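Local coordinates for protein pyridoxal kinase (Lactobacillus plantarum, PDB 3H74) that probably catalyses the ATP-dependent phosphorylation of pyridoxal to pyridoxal 5'-phosphate, as a kinase of the ribokinase clan, at residues R204-H209 and M244-T249; D215-V220 and Q240-A245; Q252-T255 and V261-G264. All blocks are in the same frame, centred on the assembly; numbering follows the deposited sequence.

Contact 1 (R204-H209 and M244-T249); sequences RRLPGH and MAVAET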
loop_
_atom_site.group_PDB
_atom_site.type_symbol
_atom_site.label_atom_id
_atom_site.label_comp_id
_atom_site.label_asym_id
_atom_site.label_seq_id
_atom_site.Cartn_x
_atom_site.Cartn_y
_atom_site.Cartn_z
ATOM N N ARG A 204 6.352 2.928 -18.845
ATOM C CA ARG A 204 6.985 1.839 -19.575
ATOM C C ARG A 204 7.657 0.861 -18.610
ATOM O O ARG A 204 8.486 1.260 -17.795
ATOM C CB ARG A 204 7.977 2.416 -20.579
ATOM C CG ARG A 204 8.524 1.410 -21.583
ATOM C CD ARG A 204 9.274 2.105 -22.732
ATOM N NE ARG A 204 8.393 2.989 -23.496
ATOM C CZ ARG A 204 7.907 2.725 -24.709
ATOM N NH1 ARG A 204 8.246 1.612 -25.350
ATOM N NH2 ARG A 204 7.106 3.598 -25.297
ATOM N N ARG A 205 7.287 -0.409 -18.711
ATOM C CA ARG A 205 7.742 -1.434 -17.791
ATOM C C ARG A 205 9.241 -1.678 -17.958
ATOM O O ARG A 205 9.749 -1.811 -19.084
ATOM C CB ARG A 205 6.928 -2.703 -18.046
ATOM C CG ARG A 205 7.068 -3.813 -17.032
ATOM C CD ARG A 205 6.007 -4.888 -17.316
ATOM N NE ARG A 205 6.117 -5.465 -18.666
ATOM C CZ ARG A 205 5.333 -5.175 -19.711
ATOM N NH1 ARG A 205 4.333 -4.302 -19.610
ATOM N NH2 ARG A 205 5.546 -5.775 -20.876
ATOM N N LEU A 206 9.939 -1.737 -16.828
ATOM C CA LEU A 206 11.381 -1.960 -16.795
ATOM C C LEU A 206 11.660 -3.419 -16.447
ATOM O O LEU A 206 10.860 -4.042 -15.754
ATOM C CB LEU A 206 12.046 -1.017 -15.782
ATOM C CG LEU A 206 11.713 0.476 -15.965
ATOM C CD1 LEU A 206 12.350 1.325 -14.871
ATOM C CD2 LEU A 206 12.131 0.981 -17.353
ATOM N N PRO A 207 12.782 -3.973 -16.931
ATOM C CA PRO A 207 13.074 -5.391 -16.686
ATOM C C PRO A 207 13.407 -5.674 -15.231
ATOM O O PRO A 207 13.989 -4.832 -14.550
ATOM C CB PRO A 207 14.306 -5.650 -17.558
ATOM C CG PRO A 207 14.962 -4.308 -17.675
ATOM C CD PRO A 207 13.834 -3.327 -17.741
ATOM N N GLY A 208 13.044 -6.869 -14.775
ATOM C CA GLY A 208 13.390 -7.328 -13.439
ATOM C C GLY A 208 12.238 -7.193 -12.471
ATOM O O GLY A 208 11.172 -6.688 -12.812
ATOM N N HIS A 209 12.470 -7.655 -11.249
ATOM C CA HIS A 209 11.512 -7.466 -10.167
ATOM C C HIS A 209 12.245 -6.947 -8.939
ATOM O O HIS A 209 13.380 -7.352 -8.661
ATOM C CB HIS A 209 10.732 -8.752 -9.881
ATOM C CG HIS A 209 11.607 -9.898 -9.478
ATOM N ND1 HIS A 209 12.385 -10.591 -10.382
ATOM C CD2 HIS A 209 11.854 -10.446 -8.267
ATOM C CE1 HIS A 209 13.061 -11.530 -9.743
ATOM N NE2 HIS A 209 12.759 -11.464 -8.458
HETATM N N MSE A 244 10.737 5.890 -11.963
HETATM C CA MSE A 244 12.003 6.543 -11.671
HETATM C C MSE A 244 12.793 5.845 -10.563
HETATM O O MSE A 244 14.016 5.683 -10.667
HETATM C CB MSE A 244 11.736 7.994 -11.294
HETATM C CG MSE A 244 12.981 8.789 -10.942
HETATM SE SE MSE A 244 12.571 10.596 -10.410
HETATM C CE MSE A 244 11.478 10.180 -8.866
ATOM N N ALA A 245 12.105 5.416 -9.506
ATOM C CA ALA A 245 12.778 4.756 -8.389
ATOM C C ALA A 245 13.351 3.407 -8.827
ATOM O O ALA A 245 14.460 3.023 -8.442
ATOM C CB ALA A 245 11.803 4.580 -7.224
ATOM N N VAL A 246 12.581 2.667 -9.622
ATOM C CA VAL A 246 13.080 1.405 -10.166
ATOM C C VAL A 246 14.285 1.640 -11.090
ATOM O O VAL A 246 15.284 0.929 -10.990
ATOM C CB VAL A 246 11.978 0.583 -10.876
ATOM C CG1 VAL A 246 12.580 -0.606 -11.618
ATOM C CG2 VAL A 246 10.931 0.123 -9.857
ATOM N N ALA A 247 14.201 2.668 -11.939
ATOM C CA ALA A 247 15.324 3.009 -12.819
ATOM C C ALA A 247 16.577 3.291 -11.993
ATOM O O ALA A 247 17.686 2.863 -12.339
ATOM C CB ALA A 247 14.982 4.185 -13.694
ATOM N N GLU A 248 16.421 4.009 -10.885
ATOM C CA GLU A 248 17.578 4.300 -10.049
ATOM C C GLU A 248 18.158 3.035 -9.426
ATOM O O GLU A 248 19.376 2.872 -9.306
ATOM C CB GLU A 248 17.262 5.335 -8.958
ATOM C CG GLU A 248 18.526 5.724 -8.196
ATOM C CD GLU A 248 18.303 6.650 -7.024
ATOM O OE1 GLU A 248 17.146 6.944 -6.666
ATOM O OE2 GLU A 248 19.329 7.093 -6.465
ATOM N N THR A 249 17.264 2.132 -9.040
ATOM C CA THR A 249 17.669 0.859 -8.444
ATOM C C THR A 249 18.533 0.079 -9.436
ATOM O O THR A 249 19.599 -0.422 -9.081
ATOM C CB THR A 249 16.436 0.028 -8.042
ATOM O OG1 THR A 249 15.581 0.817 -7.201
ATOM C CG2 THR A 249 16.833 -1.251 -7.309
#
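The loop that leaves strand 198-204 and leads to helix 213-226 packs here, through L206, on the side of the long helix 231-251. In this ribokinase-type fold the contact lays the loop leaving the edge strand 198-204 of the small antiparallel sheet against the helix. One methyl of L206, CD1, does the touching. It lies 3.8 Å from CG1 of V246. It also comes within 3.7 Å of the backbone N of A247, and 4.1 Å from that residue's CB. The L206 side chain is stretched out at chi2 (177°), which carries CD1 forward to the helix. The leucine and valine side chains run alongside each other with opposite headings, and CD1 settles beside the valine and next to the small alanine. The contact is apolar and shallow, at the surface. Within the helix, A245 O, just before V246, accepts from T249 N and T249 OG1. They reach it from opposite faces of its carbonyl plane, with OG1 2.8 Å from A245 O. L206 also touches N243 and I250 of the same helix. V246 meets Y210 further along the loop, while M244 turns to D265 and A269 of helix 264-274.

Contact 2 (D215-V220 and Q240-A245); sequences DTLAAV and QWLNMA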
loop_
_atom_site.group_PDB
_atom_site.type_symbol
_atom_site.label_atom_id
_atom_site.label_comp_id
_atom_site.label_asym_id
_atom_site.label_seq_id
_atom_site.Cartn_x
_atom_site.Cartn_y
_atom_site.Cartn_z
ATOM N N ASP A 215 4.875 -1.056 -1.657
ATOM C CA ASP A 215 4.873 -0.223 -0.452
ATOM C C ASP A 215 5.172 1.235 -0.787
ATOM O O ASP A 215 4.547 2.142 -0.243
ATOM C CB ASP A 215 5.908 -0.714 0.579
ATOM C CG ASP A 215 5.546 -2.048 1.225
ATOM O OD1 ASP A 215 4.355 -2.265 1.568
ATOM O OD2 ASP A 215 6.496 -2.846 1.453
ATOM N N THR A 216 6.137 1.461 -1.671
ATOM C CA THR A 216 6.514 2.811 -2.043
ATOM C C THR A 216 5.409 3.471 -2.868
ATOM O O THR A 216 5.083 4.638 -2.650
ATOM C CB THR A 216 7.861 2.800 -2.753
ATOM O OG1 THR A 216 8.840 2.274 -1.843
ATOM C CG2 THR A 216 8.265 4.202 -3.179
ATOM N N LEU A 217 4.814 2.730 -3.797
ATOM C CA LEU A 217 3.673 3.250 -4.541
ATOM C C LEU A 217 2.557 3.706 -3.610
ATOM O O LEU A 217 2.015 4.809 -3.765
ATOM C CB LEU A 217 3.142 2.198 -5.512
ATOM C CG LEU A 217 2.001 2.660 -6.429
ATOM C CD1 LEU A 217 2.472 3.624 -7.508
ATOM C CD2 LEU A 217 1.322 1.457 -7.070
ATOM N N ALA A 218 2.218 2.861 -2.637
ATOM C CA ALA A 218 1.147 3.188 -1.711
ATOM C C ALA A 218 1.470 4.427 -0.888
ATOM O O ALA A 218 0.610 5.277 -0.681
ATOM C CB ALA A 218 0.841 2.021 -0.816
ATOM N N ALA A 219 2.711 4.531 -0.409
ATOM C CA ALA A 219 3.121 5.699 0.365
ATOM C C ALA A 219 3.014 6.975 -0.468
ATOM O O ALA A 219 2.531 7.996 0.011
ATOM C CB ALA A 219 4.536 5.522 0.925
ATOM N N VAL A 220 3.477 6.914 -1.713
ATOM C CA VAL A 220 3.416 8.081 -2.596
ATOM C C VAL A 220 1.974 8.489 -2.890
ATOM O O VAL A 220 1.628 9.667 -2.824
ATOM C CB VAL A 220 4.219 7.853 -3.895
ATOM C CG1 VAL A 220 3.944 8.941 -4.902
ATOM C CG2 VAL A 220 5.708 7.779 -3.582
ATOM N N GLN A 240 4.914 7.470 -12.444
ATOM C CA GLN A 240 6.127 8.036 -12.972
ATOM C C GLN A 240 7.248 7.973 -11.921
ATOM O O GLN A 240 8.342 7.616 -12.213
ATOM C CB GLN A 240 5.957 9.493 -13.424
ATOM C CG GLN A 240 7.381 10.101 -13.676
ATOM C CD GLN A 240 7.408 11.397 -14.502
ATOM O OE1 GLN A 240 7.397 12.492 -13.916
ATOM N NE2 GLN A 240 7.470 11.269 -15.820
ATOM N N TRP A 241 6.910 8.326 -10.696
ATOM C CA TRP A 241 7.917 8.330 -9.603
ATOM C C TRP A 241 8.397 6.911 -9.265
ATOM O O TRP A 241 9.550 6.686 -9.051
ATOM C CB TRP A 241 7.271 9.028 -8.392
ATOM C CG TRP A 241 7.304 10.540 -8.453
ATOM C CD1 TRP A 241 7.763 11.307 -9.449
ATOM C CD2 TRP A 241 6.923 11.414 -7.402
ATOM N NE1 TRP A 241 7.686 12.625 -9.090
ATOM C CE2 TRP A 241 7.187 12.709 -7.831
ATOM C CE3 TRP A 241 6.416 11.225 -6.130
ATOM C CZ2 TRP A 241 6.914 13.834 -7.031
ATOM C CZ3 TRP A 241 6.162 12.359 -5.326
ATOM C CH2 TRP A 241 6.408 13.621 -5.810
ATOM N N LEU A 242 7.485 5.950 -9.280
ATOM C CA LEU A 242 7.889 4.554 -9.051
ATOM C C LEU A 242 8.798 4.044 -10.225
ATOM O O LEU A 242 9.751 3.420 -9.982
ATOM C CB LEU A 242 6.673 3.648 -8.882
ATOM C CG LEU A 242 7.025 2.192 -8.600
ATOM C CD1 LEU A 242 7.670 2.086 -7.158
ATOM C CD2 LEU A 242 5.712 1.275 -8.805
ATOM N N ASN A 243 8.424 4.423 -11.436
ATOM C CA ASN A 243 9.240 4.096 -12.613
ATOM C C ASN A 243 10.661 4.647 -12.432
ATOM O O ASN A 243 11.650 3.950 -12.661
ATOM C CB ASN A 243 8.559 4.678 -13.853
ATOM C CG ASN A 243 9.135 4.156 -15.156
ATOM O OD1 ASN A 243 9.782 4.904 -15.887
ATOM N ND2 ASN A 243 8.884 2.900 -15.468
HETATM N N MSE A 244 10.737 5.890 -11.963
HETATM C CA MSE A 244 12.003 6.543 -11.671
HETATM C C MSE A 244 12.793 5.845 -10.563
HETATM O O MSE A 244 14.016 5.683 -10.667
HETATM C CB MSE A 244 11.736 7.994 -11.294
HETATM C CG MSE A 244 12.981 8.789 -10.942
HETATM SE SE MSE A 244 12.571 10.596 -10.410
HETATM C CE MSE A 244 11.478 10.180 -8.866
ATOM N N ALA A 245 12.105 5.416 -9.506
ATOM C CA ALA A 245 12.778 4.756 -8.389
ATOM C C ALA A 245 13.351 3.407 -8.827
ATOM O O ALA A 245 14.460 3.023 -8.442
ATOM C CB ALA A 245 11.803 4.580 -7.224
#
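The indole of W241 is the flat group here, and V220 comes to it from the neighbouring helix. V220 CG1 approaches the six-membered ring obliquely, 3.6 Å from W241 CE3 and 4.1 Å from W241 CZ3. CG1 is anti to the backbone N of V220 (chi1 169°), and this directs the methyl at the indole. L266, A269 and I270 of helix 264-274 also touch the tryptophan. W241 is therefore shared between helix 213-226 and the last helix of the chain, in a buried layer. The two paired segments belong to helices 213-226 and 231-251, a roughly antiparallel helical hairpin of the ribokinase-like fold. Their local axes pass 10.0 Å apart, with 143° between their directions. The GTGD motif ends at D215 on the first helix; in relatives of this clan it lies at the phosphate-transfer site, so it probably does here. Next to the indole, two leucines fill the middle of the interface. L217 CD1 meets L242 CD2 at 4.2 Å, and the CA atoms of L217 and L242 are 6.3 Å apart. L242 CD1 reaches the other way, to T216 CB at 4.5 Å, a looser touch. T216 OG1 bonds back to G212 O, just before the helix starts. V220 also touches A238, one turn before L242, and V26 of helix 19-29.

Contact 3 (Q252-T255 and V261-G264); sequences QNRT and VALG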
loop_
_atom_site.group_PDB
_atom_site.type_symbol
_atom_site.label_atom_id
_atom_site.label_comp_id
_atom_site.label_asym_id
_atom_site.label_seq_id
_atom_site.Cartn_x
_atom_site.Cartn_y
_atom_site.Cartn_z
ATOM N N GLN A 252 22.048 1.524 -9.904
ATOM C CA GLN A 252 22.971 1.299 -8.805
ATOM C C GLN A 252 23.789 0.019 -8.950
ATOM O O GLN A 252 24.718 -0.205 -8.171
ATOM C CB GLN A 252 22.228 1.320 -7.467
ATOM C CG GLN A 252 21.831 2.722 -7.067
ATOM C CD GLN A 252 21.031 2.786 -5.789
ATOM O OE1 GLN A 252 20.797 1.774 -5.139
ATOM N NE2 GLN A 252 20.599 3.993 -5.429
ATOM N N ASN A 253 23.456 -0.810 -9.940
ATOM C CA ASN A 253 24.230 -2.029 -10.233
ATOM C C ASN A 253 24.498 -2.809 -8.948
ATOM O O ASN A 253 25.643 -3.121 -8.600
ATOM C CB ASN A 253 25.549 -1.688 -10.956
ATOM C CG ASN A 253 25.329 -0.965 -12.278
ATOM O OD1 ASN A 253 24.299 -1.131 -12.936
ATOM N ND2 ASN A 253 26.305 -0.157 -12.674
ATOM N N ARG A 254 23.422 -3.121 -8.238
ATOM C CA ARG A 254 23.526 -3.685 -6.897
ATOM C C ARG A 254 23.986 -5.127 -6.913
ATOM O O ARG A 254 23.603 -5.894 -7.788
ATOM C CB ARG A 254 22.179 -3.598 -6.194
ATOM C CG ARG A 254 21.743 -2.177 -5.926
ATOM C CD ARG A 254 20.380 -2.194 -5.294
ATOM N NE ARG A 254 19.941 -0.882 -4.846
ATOM C CZ ARG A 254 18.838 -0.691 -4.132
ATOM N NH1 ARG A 254 18.078 -1.733 -3.808
ATOM N NH2 ARG A 254 18.507 0.534 -3.762
ATOM N N THR A 255 24.809 -5.480 -5.931
ATOM C CA THR A 255 25.242 -6.864 -5.758
ATOM C C THR A 255 24.213 -7.668 -4.968
ATOM O O THR A 255 24.125 -8.887 -5.125
ATOM C CB THR A 255 26.606 -6.960 -5.050
ATOM O OG1 THR A 255 26.564 -6.209 -3.834
ATOM C CG2 THR A 255 27.716 -6.421 -5.942
ATOM N N VAL A 261 13.592 -0.921 -3.333
ATOM C CA VAL A 261 13.830 0.108 -4.348
ATOM C C VAL A 261 14.533 1.350 -3.783
ATOM O O VAL A 261 14.263 1.779 -2.652
ATOM C CB VAL A 261 12.494 0.444 -5.074
ATOM C CG1 VAL A 261 11.514 1.135 -4.159
ATOM C CG2 VAL A 261 12.708 1.242 -6.306
ATOM N N ALA A 262 15.455 1.899 -4.569
ATOM C CA ALA A 262 16.147 3.138 -4.244
ATOM C C ALA A 262 15.165 4.290 -4.043
ATOM O O ALA A 262 14.162 4.412 -4.757
ATOM C CB ALA A 262 17.135 3.487 -5.350
ATOM N N LEU A 263 15.506 5.155 -3.091
ATOM C CA LEU A 263 14.646 6.276 -2.720
ATOM C C LEU A 263 15.219 7.658 -3.020
ATOM O O LEU A 263 14.494 8.640 -2.933
ATOM C CB LEU A 263 14.275 6.195 -1.230
ATOM C CG LEU A 263 13.546 4.921 -0.801
ATOM C CD1 LEU A 263 13.381 4.916 0.706
ATOM C CD2 LEU A 263 12.193 4.770 -1.507
ATOM N N GLY A 264 16.494 7.745 -3.400
ATOM C CA GLY A 264 17.152 9.043 -3.555
ATOM C C GLY A 264 16.512 9.953 -4.586
ATOM O O GLY A 264 16.200 11.109 -4.300
HETATM O O HOH W 1 16.970 1.443 -1.200
#
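A262 CB is the tight point of this contact, touched by the ends of both Q252 and R254. Q252 NE2 stands 3.5 Å from A262 CB, and R254 NH2 stands 3.6 Å from the same methyl. The two polar side chains reach A262 together, and they are bonded to each other. R254 grips Q252 OE1 side-on with two nitrogens. NE is 2.8 Å from OE1 at an N-H...O angle of 152°, and NH2 is 2.9 Å from OE1 at 141°. OE1 lies in the guanidinium plane, while the amide itself is tilted from it. The R254 chain is extended from CG to NE, which takes the guanidinium across to the other segment. Both segments belong to the loop between helix 231-251 and helix 264-274, the last connection of the chain. N253 is the first residue to leave the helical conformation, with a positive phi, and the chain turns there to bring R254 back beside Q252. A second anchor is R254 NH1, which bonds to G260 O. R254 NH2 also comes 3.4 Å from A262 N, but both are donors and do not bond. A262 N instead bonds to T249 OG1. On the looser side a water accepts from R254 NH2 at 3.1 Å and gives only a weak bond to V261 O. Q252 is exposed, whereas V261 and A262 are buried against helix 231-251, where V261 touches A245 and T249.

Helix 231-251 connects the three contacts. Contacts 1 and 2 share M244 and A245 on it, with centres about 10 Å apart. R204 O and N243 ND2 are probably hydrogen-bonded at 2.9 Å, which joins the end of strand 198-204 to contact 2. Between centres, contact 3 is about 10 Å from contact 1 and 14 Å from contact 2. A245 CB lies 3.4 Å from A262 O, joining contacts 1 and 3. V261 CG1 also lies 3.7 Å from T216 OG1 in contact 2. L206 and L242 each lie about 4 Å from a bound glycerol, probably from crystallisation. Contact 2 includes D215, last of the GTGD motif, and so probably borders the phosphate-transfer site.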